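PDB 7O21: uncharacterized conserved from Bdellovibrio bacteriovorus, which probably works as a peptidoglycan LD-carboxypeptidase of the YkuD family, trimming the cell wall so that this predatory bacterium becomes curved. Local coordinates for residues P224-Y228 against K229-S233; F197-S200 against W201-W205; K184-H187 against D188-Q192; T215-D218 against E219-A223. All coordinates share one frame; numbering follows the deposited sequence.

All four contacts are local, partly buried and away from the predicted active site. Trp-201, Tyr-217, Phe-221 and Trp-231 are buried; Lys-184, Ser-185, Lys-189, Asn-227 and Glu-219 are exposed. Interactions 2 and 3 share helix 184-206, with regular backbone bonds along the helix and a glutamate-arginine salt bridge in each. Interaction 3 lies near its start; interaction 2 is further along and turns buried rings toward the sheet of the NTF2-like domain. Interactions 4 and 1 each combine a polar turn or cap with a T-shaped aromatic pair. Their strands 221-223 and 226-227 pair. Their side chains also pack, Trp-231 on Phe-221 and Met-232 on Tyr-217. Tyr-217 also touches interaction 2, through Trp-201.

Interaction 1: P224-Y228 against K229-S233; sequences PGFNY and KSWMS
Lys-229 packs its CB against Asn-227 OD1, the oxygen that caps helix 228-241. Asn-227 is the N-cap and forms a capping box with Ser-230. In the box, Ser-230 N donates to Asn-227 OD1 at 2.9 Å, almost straight at 169°. In return, Asn-227 N donates to Ser-230 OG at 3.1 Å. Ser-230 can do this because its OG sits between its own backbone N and carbonyl carbon (chi1 64°), turned back toward the helix start. A water 2.7 Å from Ser-230 OG donates to Gly-225 O, which also bonds Tyr-109 OH of the second subunit. Trp-231 comes next. Trp-231 N donates to Asn-227 O at 2.8 Å. Its six-membered ring turns an edge to one face of Phe-226, a T-shaped pair with planes at 83°. Trp-231 CE3 leads, 3.6 Å from Phe-226 CG, toward the rim of that face. The indole NE1 is bonded to Tyr-213 OH. Met-232 lies over the Tyr-228 ring. Met-232 CG makes a CH-pi contact 4.0 Å from the centroid of the Tyr-228 ring, and SD stands farther above the same ring as a Met-aromatic contact. With the chain bent at chi2, Met-232 CE ends 3.8 Å from Tyr-228 CE2.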
loop_
_atom_site.group_PDB
_atom_site.type_symbol
_atom_site.label_atom_id
_atom_site.label_comp_id
_atom_site.label_asym_id
_atom_site.label_seq_id
_atom_site.Cartn_x
_atom_site.Cartn_y
_atom_site.Cartn_z
ATOM N N PRO A 224 8.509 2.000 10.450
ATOM C CA PRO A 224 8.229 3.401 10.088
ATOM C C PRO A 224 8.678 4.360 11.180
ATOM O O PRO A 224 8.172 4.310 12.306
ATOM C CB PRO A 224 6.709 3.421 9.886
ATOM C CG PRO A 224 6.369 1.994 9.493
ATOM C CD PRO A 224 7.313 1.144 10.321
ATOM N N GLY A 225 9.653 5.216 10.865
ATOM C CA GLY A 225 10.157 6.178 11.823
ATOM C C GLY A 225 11.296 5.699 12.699
ATOM O O GLY A 225 11.753 6.464 13.557
ATOM N N PHE A 226 11.792 4.473 12.502
ATOM C CA PHE A 226 12.770 3.901 13.417
ATOM C C PHE A 226 13.861 3.139 12.677
ATOM O O PHE A 226 13.642 2.567 11.606
ATOM C CB PHE A 226 12.125 2.892 14.376
ATOM C CG PHE A 226 11.150 3.497 15.345
ATOM C CD1 PHE A 226 11.589 4.065 16.532
ATOM C CD2 PHE A 226 9.793 3.461 15.085
ATOM C CE1 PHE A 226 10.698 4.612 17.444
ATOM C CE2 PHE A 226 8.890 3.996 15.984
ATOM C CZ PHE A 226 9.340 4.574 17.174
ATOM N N ASN A 227 15.036 3.122 13.286
ATOM C CA ASN A 227 16.019 2.081 13.054
ATOM C C ASN A 227 16.256 1.349 14.379
ATOM O O ASN A 227 15.575 1.599 15.381
ATOM C CB ASN A 227 17.282 2.667 12.418
ATOM C CG ASN A 227 17.853 3.825 13.216
ATOM O OD1 ASN A 227 17.825 3.819 14.442
ATOM N ND2 ASN A 227 18.386 4.819 12.516
ATOM N N TYR A 228 17.202 0.410 14.376
ATOM C CA TYR A 228 17.497 -0.325 15.601
ATOM C C TYR A 228 17.800 0.630 16.746
ATOM O O TYR A 228 17.224 0.514 17.831
ATOM C CB TYR A 228 18.670 -1.280 15.370
ATOM C CG TYR A 228 19.113 -2.084 16.578
ATOM C CD1 TYR A 228 19.976 -1.535 17.529
ATOM C CD2 TYR A 228 18.716 -3.402 16.747
ATOM C CE1 TYR A 228 20.395 -2.275 18.627
ATOM C CE2 TYR A 228 19.130 -4.148 17.832
ATOM C CZ TYR A 228 19.973 -3.581 18.771
ATOM O OH TYR A 228 20.379 -4.334 19.850
ATOM N N LYS A 229 18.696 1.593 16.522
ATOM C CA LYS A 229 19.119 2.438 17.633
ATOM C C LYS A 229 17.971 3.275 18.188
ATOM O O LYS A 229 17.818 3.392 19.409
ATOM C CB LYS A 229 20.319 3.321 17.258
ATOM C CG LYS A 229 21.622 2.573 16.995
ATOM C CD LYS A 229 22.751 3.472 16.613
ATOM C CE LYS A 229 24.007 2.652 16.396
ATOM N NZ LYS A 229 25.178 3.506 15.983
ATOM N N SER A 230 17.170 3.892 17.315
ATOM C CA SER A 230 16.093 4.749 17.805
ATOM C C SER A 230 14.923 3.931 18.342
ATOM O O SER A 230 14.196 4.389 19.229
ATOM C CB SER A 230 15.670 5.776 16.746
ATOM O OG SER A 230 15.122 5.150 15.589
ATOM N N TRP A 231 14.737 2.714 17.833
ATOM C CA TRP A 231 13.734 1.819 18.402
ATOM C C TRP A 231 14.102 1.439 19.832
ATOM O O TRP A 231 13.285 1.556 20.756
ATOM C CB TRP A 231 13.646 0.567 17.526
ATOM C CG TRP A 231 12.617 -0.473 17.929
ATOM C CD1 TRP A 231 12.800 -1.550 18.758
ATOM C CD2 TRP A 231 11.271 -0.552 17.463
ATOM N NE1 TRP A 231 11.628 -2.275 18.856
ATOM C CE2 TRP A 231 10.683 -1.686 18.056
ATOM C CE3 TRP A 231 10.501 0.234 16.602
ATOM C CZ2 TRP A 231 9.358 -2.042 17.827
ATOM C CZ3 TRP A 231 9.190 -0.132 16.358
ATOM C CH2 TRP A 231 8.632 -1.257 16.973
ATOM N N MET A 232 15.344 0.999 20.033
ATOM C CA MET A 232 15.783 0.625 21.373
ATOM C C MET A 232 15.795 1.827 22.319
ATOM O O MET A 232 15.405 1.706 23.485
ATOM C CB MET A 232 17.146 -0.068 21.315
ATOM C CG MET A 232 17.139 -1.400 20.560
ATOM S SD MET A 232 15.823 -2.492 21.120
ATOM C CE MET A 232 15.914 -3.748 19.844
ATOM N N SER A 233 16.206 3.001 21.829
ATOM C CA SER A 233 16.208 4.187 22.687
ATOM C C SER A 233 14.796 4.535 23.134
ATOM O O SER A 233 14.568 4.884 24.299
ATOM C CB SER A 233 16.837 5.376 21.960
ATOM O OG SER A 233 18.203 5.144 21.683
HETATM O O HOH W 1 14.670 6.950 13.617
#

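Interaction 2: F197-S200 against W201-W205; sequences FVES and WRQAW
The guanidinium of Arg-202 takes the carboxylate of Glu-199 at its edge, in its plane. The grip is side-on and uses two nitrogens. Arg-202 NE donates to Glu-199 OE1 at 2.9 Å, nearly straight at 174°. Arg-202 NH2 donates to Glu-199 OE2 at 2.8 Å. Both oxygens are met on the syn side, but somewhat out of the carboxylate plane, because the two flat groups are turned 34° from each other. The Trp-201 ring has Val-198 O at its edge, 3.7 Å from Trp-201 CE3. Phe-216 meets the same indole edge-to-face, and Trp-201 NE1 is bonded to Tyr-217 OH.

This is an i to i+3 salt bridge on helix 184-206, which packs on the antiparallel sheet of the NTF2-like domain. Val-198 and Trp-201 face that sheet and touch Leu-249. Glu-199 and Arg-202 run side by side on the flank. The bend of Glu-199 at chi2 (67°) brings its carboxylate round toward the next turn. Arg-202 bends at chi3, and its NH1 reaches Val-247 O, so the group has a hold on the sheet as well.

Gln-203 approaches the same carboxylate, its amide plane almost square to it. Gln-203 NE2 lies only 2.5 Å from Glu-199 OE2, so short that the details of this bond are doubtful. Beneath the side chains runs the backbone bond from Gln-203 N to Glu-199 O at 2.8 Å. Ala-204 N follows one residue on and donates to Ser-200 O at 3.0 Å.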
loop_
_atom_site.group_PDB
_atom_site.type_symbol
_atom_site.label_atom_id
_atom_site.label_comp_id
_atom_site.label_asym_id
_atom_site.label_seq_id
_atom_site.Cartn_x
_atom_site.Cartn_y
_atom_site.Cartn_z
ATOM N N PHE A 197 9.227 -19.201 20.875
ATOM C CA PHE A 197 10.000 -18.033 20.450
ATOM C C PHE A 197 9.182 -16.754 20.608
ATOM O O PHE A 197 9.634 -15.781 21.228
ATOM C CB PHE A 197 10.476 -18.213 18.998
ATOM C CG PHE A 197 11.151 -16.986 18.406
ATOM C CD1 PHE A 197 12.519 -16.759 18.573
ATOM C CD2 PHE A 197 10.418 -16.064 17.680
ATOM C CE1 PHE A 197 13.126 -15.645 18.013
ATOM C CE2 PHE A 197 11.023 -14.949 17.128
ATOM C CZ PHE A 197 12.385 -14.742 17.300
ATOM N N VAL A 198 7.950 -16.755 20.091
ATOM C CA VAL A 198 7.096 -15.577 20.220
ATOM C C VAL A 198 6.845 -15.248 21.688
ATOM O O VAL A 198 6.837 -14.074 22.083
ATOM C CB VAL A 198 5.778 -15.782 19.449
ATOM C CG1 VAL A 198 4.829 -14.611 19.716
ATOM C CG2 VAL A 198 6.051 -15.929 17.959
ATOM N N GLU A 199 6.601 -16.270 22.514
ATOM C CA GLU A 199 6.306 -16.003 23.919
ATOM C C GLU A 199 7.529 -15.453 24.639
ATOM O O GLU A 199 7.405 -14.595 25.525
ATOM C CB GLU A 199 5.776 -17.265 24.602
ATOM C CG GLU A 199 5.719 -17.186 26.122
ATOM C CD GLU A 199 4.696 -16.188 26.632
ATOM O OE1 GLU A 199 3.867 -15.696 25.834
ATOM O OE2 GLU A 199 4.725 -15.902 27.847
ATOM N N SER A 200 8.714 -15.946 24.290
ATOM C CA SER A 200 9.944 -15.420 24.868
ATOM C C SER A 200 10.116 -13.938 24.545
ATOM O O SER A 200 10.512 -13.146 25.413
ATOM C CB SER A 200 11.134 -16.243 24.377
ATOM O OG SER A 200 12.326 -15.902 25.071
ATOM N N TRP A 201 9.850 -13.558 23.291
ATOM C CA TRP A 201 9.890 -12.156 22.894
ATOM C C TRP A 201 8.847 -11.360 23.660
ATOM O O TRP A 201 9.154 -10.311 24.240
ATOM C CB TRP A 201 9.670 -12.069 21.380
ATOM C CG TRP A 201 9.346 -10.691 20.861
ATOM C CD1 TRP A 201 10.227 -9.694 20.590
ATOM C CD2 TRP A 201 8.053 -10.202 20.486
ATOM N NE1 TRP A 201 9.557 -8.582 20.112
ATOM C CE2 TRP A 201 8.225 -8.879 20.021
ATOM C CE3 TRP A 201 6.765 -10.749 20.506
ATOM C CZ2 TRP A 201 7.155 -8.089 19.593
ATOM C CZ3 TRP A 201 5.704 -9.967 20.080
ATOM C CH2 TRP A 201 5.904 -8.651 19.628
ATOM N N ARG A 202 7.609 -11.864 23.703
ATOM C CA ARG A 202 6.551 -11.152 24.421
ATOM C C ARG A 202 6.921 -10.940 25.884
ATOM O O ARG A 202 6.741 -9.844 26.429
ATOM C CB ARG A 202 5.217 -11.908 24.320
ATOM C CG ARG A 202 4.016 -11.107 24.855
ATOM C CD ARG A 202 2.864 -11.993 25.261
ATOM N NE ARG A 202 3.241 -12.901 26.339
ATOM C CZ ARG A 202 3.292 -12.549 27.620
ATOM N NH1 ARG A 202 2.984 -11.310 27.984
ATOM N NH2 ARG A 202 3.647 -13.438 28.538
ATOM N N GLN A 203 7.423 -11.989 26.540
ATOM C CA GLN A 203 7.789 -11.874 27.950
ATOM C C GLN A 203 8.920 -10.875 28.152
ATOM O O GLN A 203 8.891 -10.086 29.108
ATOM C CB GLN A 203 8.179 -13.243 28.514
ATOM C CG GLN A 203 7.006 -14.152 28.854
ATOM C CD GLN A 203 7.453 -15.527 29.344
ATOM O OE1 GLN A 203 8.639 -15.759 29.584
ATOM N NE2 GLN A 203 6.503 -16.444 29.482
ATOM N N ALA A 204 9.923 -10.881 27.264
ATOM C CA ALA A 204 11.040 -9.949 27.415
ATOM C C ALA A 204 10.568 -8.510 27.270
ATOM O O ALA A 204 10.967 -7.629 28.046
ATOM C CB ALA A 204 12.142 -10.259 26.403
ATOM N N TRP A 205 9.705 -8.257 26.293
ATOM C CA TRP A 205 9.127 -6.932 26.137
ATOM C C TRP A 205 8.314 -6.552 27.373
ATOM O O TRP A 205 8.518 -5.478 27.959
ATOM C CB TRP A 205 8.266 -6.935 24.869
ATOM C CG TRP A 205 7.671 -5.613 24.513
ATOM C CD1 TRP A 205 7.959 -4.398 25.070
ATOM C CD2 TRP A 205 6.677 -5.369 23.511
ATOM N NE1 TRP A 205 7.201 -3.412 24.482
ATOM C CE2 TRP A 205 6.408 -3.983 23.519
ATOM C CE3 TRP A 205 5.982 -6.189 22.614
ATOM C CZ2 TRP A 205 5.474 -3.400 22.662
ATOM C CZ3 TRP A 205 5.055 -5.603 21.763
ATOM C CH2 TRP A 205 4.814 -4.221 21.794
#

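Interaction 3: K184-H187 against D188-Q192; sequences KSEH and DKRRQ
Arg-190 NE donates to Glu-186 OE2 at 2.9 Å and 168°, an i to i+4 salt bridge in the first turns of helix 184-206. The oxygen lies close to the guanidinium plane and offers its anti lone pair, the one away from OE1. Carboxylate and guanidinium are almost square to each other, 87° apart. Only NE bonds to the carboxylate here. Glu-186 bends at chi2 (56°) to bring OE2 round, while Arg-190 stays extended from CG to NE.

His-187 is buried on another side of the helix. Its side chain touches Leu-26, Leu-31 and Ile-63, and NE2 is hydrogen-bonded to Leu-30 O. The helix is thus joined to strands 26-27, 30-32 and 62-73, and Arg-191 NH1 adds a bond to Gln-32 OE1. A pairing of Asp-188 with Arg-191 is doubtful, because Asp-188 is modelled in two conformers.

The backbone runs as a regular helix. Asp-188 N donates to Lys-184 O at 2.9 Å, and Arg-190 N to Glu-186 O at 3.0 Å. Arg-190 CG also lies 3.3 Å from Glu-186 O.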
loop_
_atom_site.group_PDB
_atom_site.type_symbol
_atom_site.label_atom_id
_atom_site.label_comp_id
_atom_site.label_asym_id
_atom_site.label_seq_id
_atom_site.Cartn_x
_atom_site.Cartn_y
_atom_site.Cartn_z
ATOM N N LYS A 184 1.745 -34.979 11.821
ATOM C CA LYS A 184 1.074 -34.101 12.773
ATOM C C LYS A 184 1.930 -33.893 14.015
ATOM O O LYS A 184 1.954 -32.797 14.586
ATOM C CB LYS A 184 -0.283 -34.685 13.160
ATOM C CG LYS A 184 -1.396 -34.326 12.206
ATOM C CD LYS A 184 -2.665 -35.085 12.543
ATOM C CE LYS A 184 -3.609 -35.115 11.353
ATOM N NZ LYS A 184 -3.597 -36.429 10.658
ATOM N N SER A 185 2.629 -34.942 14.460
ATOM C CA SER A 185 3.557 -34.805 15.584
ATOM C C SER A 185 4.668 -33.814 15.285
ATOM O O SER A 185 4.975 -32.939 16.108
ATOM C CB SER A 185 4.175 -36.155 15.954
ATOM O OG SER A 185 4.658 -36.110 17.280
ATOM N N GLU A 186 5.330 -33.982 14.141
ATOM C CA GLU A 186 6.390 -33.061 13.760
ATOM C C GLU A 186 5.841 -31.650 13.596
ATOM O O GLU A 186 6.472 -30.674 14.021
ATOM C CB GLU A 186 7.031 -33.523 12.453
ATOM C CG GLU A 186 8.157 -32.652 11.949
ATOM C CD GLU A 186 9.269 -32.471 12.964
ATOM O OE1 GLU A 186 9.434 -33.337 13.853
ATOM O OE2 GLU A 186 9.985 -31.455 12.867
ATOM N N HIS A 187 4.651 -31.525 12.996
ATOM C CA HIS A 187 4.043 -30.208 12.792
ATOM C C HIS A 187 3.781 -29.522 14.121
ATOM O O HIS A 187 4.105 -28.339 14.300
ATOM C CB HIS A 187 2.734 -30.340 12.012
ATOM C CG HIS A 187 2.259 -29.050 11.423
ATOM N ND1 HIS A 187 1.410 -28.193 12.090
ATOM C CD2 HIS A 187 2.525 -28.471 10.230
ATOM C CE1 HIS A 187 1.170 -27.140 11.328
ATOM N NE2 HIS A 187 1.843 -27.279 10.200
ATOM N N ASP A 188 3.197 -30.248 15.076
ATOM C CA ASP A 188 2.916 -29.654 16.377
ATOM C C ASP A 188 4.200 -29.276 17.101
ATOM O O ASP A 188 4.250 -28.255 17.799
ATOM C CB ASP A 188 2.075 -30.590 17.239
ATOM C CG ASP A 188 1.638 -29.934 18.526
ATOM O OD1 ASP A 188 0.785 -29.024 18.463
ATOM O OD2 ASP A 188 2.160 -30.308 19.597
ATOM N N LYS A 189 5.248 -30.084 16.951
ATOM C CA LYS A 189 6.523 -29.748 17.569
ATOM C C LYS A 189 7.045 -28.428 17.023
ATOM O O LYS A 189 7.442 -27.542 17.783
ATOM C CB LYS A 189 7.524 -30.884 17.343
ATOM C CG LYS A 189 8.858 -30.689 18.046
ATOM C CD LYS A 189 9.902 -30.117 17.102
ATOM C CE LYS A 189 11.255 -29.955 17.793
ATOM N NZ LYS A 189 11.149 -29.293 19.130
ATOM N N ARG A 190 7.035 -28.280 15.697
ATOM C CA ARG A 190 7.474 -27.033 15.076
ATOM C C ARG A 190 6.609 -25.859 15.508
ATOM O O ARG A 190 7.127 -24.767 15.780
ATOM C CB ARG A 190 7.462 -27.176 13.557
ATOM C CG ARG A 190 8.420 -28.232 13.054
ATOM C CD ARG A 190 8.596 -28.142 11.559
ATOM N NE ARG A 190 9.403 -29.248 11.060
ATOM C CZ ARG A 190 10.031 -29.240 9.892
ATOM N NH1 ARG A 190 9.951 -28.176 9.098
ATOM N NH2 ARG A 190 10.736 -30.296 9.518
ATOM N N ARG A 191 5.289 -26.058 15.562
ATOM C CA ARG A 191 4.406 -24.983 16.005
ATOM C C ARG A 191 4.746 -24.549 17.426
ATOM O O ARG A 191 4.839 -23.352 17.712
ATOM C CB ARG A 191 2.943 -25.420 15.897
ATOM C CG ARG A 191 1.937 -24.319 16.224
ATOM C CD ARG A 191 0.504 -24.848 16.367
ATOM N NE ARG A 191 0.387 -25.851 17.425
ATOM C CZ ARG A 191 0.382 -25.569 18.724
ATOM N NH1 ARG A 191 0.478 -24.309 19.134
ATOM N NH2 ARG A 191 0.282 -26.547 19.613
ATOM N N GLN A 192 4.952 -25.511 18.333
ATOM C CA GLN A 192 5.292 -25.165 19.712
ATOM C C GLN A 192 6.637 -24.458 19.786
ATOM O O GLN A 192 6.812 -23.533 20.588
ATOM C CB GLN A 192 5.318 -26.425 20.575
ATOM C CG GLN A 192 3.974 -27.089 20.756
ATOM C CD GLN A 192 4.084 -28.388 21.533
ATOM O OE1 GLN A 192 5.169 -28.770 21.983
ATOM N NE2 GLN A 192 2.963 -29.082 21.682
#

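Interaction 4: T215-D218 against E219-A223; sequences TFYD and EGFKA. With EDO (1,2-ethanediol), chain L.
Gly-220 N approaches the carboxylate of Asp-218 from above its plane. Gly-220 N donates to Asp-218 OD2 at 2.7 Å, and the donor stands 36° out of that plane. The side chain of Asp-218 thus closes an Asx turn over the corner. Its CG lies anti to the backbone N (chi1 -172°), which sets the carboxylate beside the next two peptides. The main chain closes the corner too: Phe-221 N donates to Asp-218 O at 2.9 Å. This bond is likewise far from the carbonyl plane, 58° out of it.

The backbone bond closes a type I beta turn from Asp-218 to Phe-221, and the Asx turn overlies its first half. The turn joins the short strands 217-218 and 221-223 at a corner of the NTF2-like domain. Asp-218 and Lys-222 have backbone bonds to strand 290-300, so both sides of the corner rest on that strand.

Inside the corner, Tyr-217 and Phe-221 lie side by side and point the same way. The edge of Tyr-217 meets the face of Phe-221, a T-shaped pair with centroids 5.2 Å apart. Tyr-217 CD2 comes to 3.6 Å from Phe-221 CD1. Both rings also meet Trp-231, and Tyr-217 OH is held by Glu-296 OE1 and Trp-201 NE1. The other carboxylate oxygen, Asp-218 OD1, accepts from O2 of a 1,2-ethanediol at 2.6 Å, a molecule probably from the crystallisation liquor.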
loop_
_atom_site.group_PDB
_atom_site.type_symbol
_atom_site.label_atom_id
_atom_site.label_comp_id
_atom_site.label_asym_id
_atom_site.label_seq_id
_atom_site.Cartn_x
_atom_site.Cartn_y
_atom_site.Cartn_z
ATOM N N THR A 215 18.006 -8.985 22.003
ATOM C CA THR A 215 18.539 -10.151 21.305
ATOM C C THR A 215 17.612 -10.626 20.198
ATOM O O THR A 215 18.038 -11.409 19.344
ATOM C CB THR A 215 18.820 -11.327 22.253
ATOM O OG1 THR A 215 17.607 -11.808 22.834
ATOM C CG2 THR A 215 19.827 -10.948 23.354
ATOM N N PHE A 216 16.355 -10.185 20.204
ATOM C CA PHE A 216 15.398 -10.623 19.194
ATOM C C PHE A 216 15.463 -9.812 17.907
ATOM O O PHE A 216 14.767 -10.169 16.948
ATOM C CB PHE A 216 13.977 -10.559 19.756
ATOM C CG PHE A 216 13.693 -11.589 20.801
ATOM C CD1 PHE A 216 13.255 -12.849 20.447
ATOM C CD2 PHE A 216 13.876 -11.301 22.151
ATOM C CE1 PHE A 216 12.999 -13.810 21.413
ATOM C CE2 PHE A 216 13.612 -12.251 23.116
ATOM C CZ PHE A 216 13.184 -13.506 22.755
ATOM N N TYR A 217 16.274 -8.756 17.851
ATOM C CA TYR A 217 16.244 -7.779 16.766
ATOM C C TYR A 217 17.539 -7.793 15.966
ATOM O O TYR A 217 18.636 -7.837 16.535
ATOM C CB TYR A 217 15.954 -6.362 17.295
ATOM C CG TYR A 217 14.526 -6.259 17.757
ATOM C CD1 TYR A 217 14.147 -6.740 19.000
ATOM C CD2 TYR A 217 13.542 -5.757 16.920
ATOM C CE1 TYR A 217 12.830 -6.687 19.419
ATOM C CE2 TYR A 217 12.226 -5.701 17.330
ATOM C CZ TYR A 217 11.878 -6.156 18.576
ATOM O OH TYR A 217 10.561 -6.135 18.981
ATOM N N ASP A 218 17.398 -7.751 14.643
ATOM C CA ASP A 218 18.548 -7.597 13.763
ATOM C C ASP A 218 19.050 -6.159 13.813
ATOM O O ASP A 218 18.268 -5.214 13.932
ATOM C CB ASP A 218 18.134 -7.929 12.331
ATOM C CG ASP A 218 19.317 -7.972 11.387
ATOM O OD1 ASP A 218 19.968 -9.026 11.313
ATOM O OD2 ASP A 218 19.608 -6.946 10.737
ATOM N N GLU A 219 20.370 -5.985 13.699
ATOM C CA GLU A 219 20.897 -4.627 13.735
ATOM C C GLU A 219 20.444 -3.789 12.546
ATOM O O GLU A 219 20.486 -2.556 12.625
ATOM C CB GLU A 219 22.420 -4.644 13.897
ATOM C CG GLU A 219 22.848 -4.941 15.328
ATOM C CD GLU A 219 24.202 -4.354 15.682
ATOM O OE1 GLU A 219 24.248 -3.489 16.585
ATOM O OE2 GLU A 219 25.213 -4.765 15.075
ATOM N N GLY A 220 19.988 -4.415 11.464
ATOM C CA GLY A 220 19.428 -3.671 10.350
ATOM C C GLY A 220 17.923 -3.482 10.416
ATOM O O GLY A 220 17.281 -3.168 9.407
ATOM N N PHE A 221 17.360 -3.685 11.604
ATOM C CA PHE A 221 15.926 -3.518 11.820
ATOM C C PHE A 221 15.457 -2.151 11.340
ATOM O O PHE A 221 16.155 -1.141 11.487
ATOM C CB PHE A 221 15.653 -3.634 13.322
ATOM C CG PHE A 221 14.256 -3.267 13.725
ATOM C CD1 PHE A 221 13.243 -4.206 13.666
ATOM C CD2 PHE A 221 13.956 -1.983 14.170
ATOM C CE1 PHE A 221 11.957 -3.883 14.029
ATOM C CE2 PHE A 221 12.667 -1.648 14.542
ATOM C CZ PHE A 221 11.659 -2.593 14.477
ATOM N N LYS A 222 14.248 -2.121 10.795
ATOM C CA LYS A 222 13.588 -0.871 10.464
ATOM C C LYS A 222 12.103 -1.017 10.752
ATOM O O LYS A 222 11.534 -2.110 10.651
ATOM C CB LYS A 222 13.783 -0.505 8.989
ATOM C CG LYS A 222 15.209 -0.127 8.634
ATOM C CD LYS A 222 15.399 -0.068 7.127
ATOM C CE LYS A 222 16.869 0.067 6.779
ATOM N NZ LYS A 222 17.541 1.016 7.706
ATOM N N ALA A 223 11.488 0.097 11.127
ATOM C CA ALA A 223 10.043 0.233 11.190
ATOM C C ALA A 223 9.754 1.669 10.804
ATOM O O ALA A 223 10.677 2.484 10.758
ATOM C CB ALA A 223 9.524 -0.058 12.604
HETATM C C1 EDO L . 19.928 -12.908 9.318
HETATM O O1 EDO L . 20.462 -11.882 8.472
HETATM C C2 EDO L . 19.086 -12.281 10.425
HETATM O O2 EDO L . 19.929 -11.638 11.388
#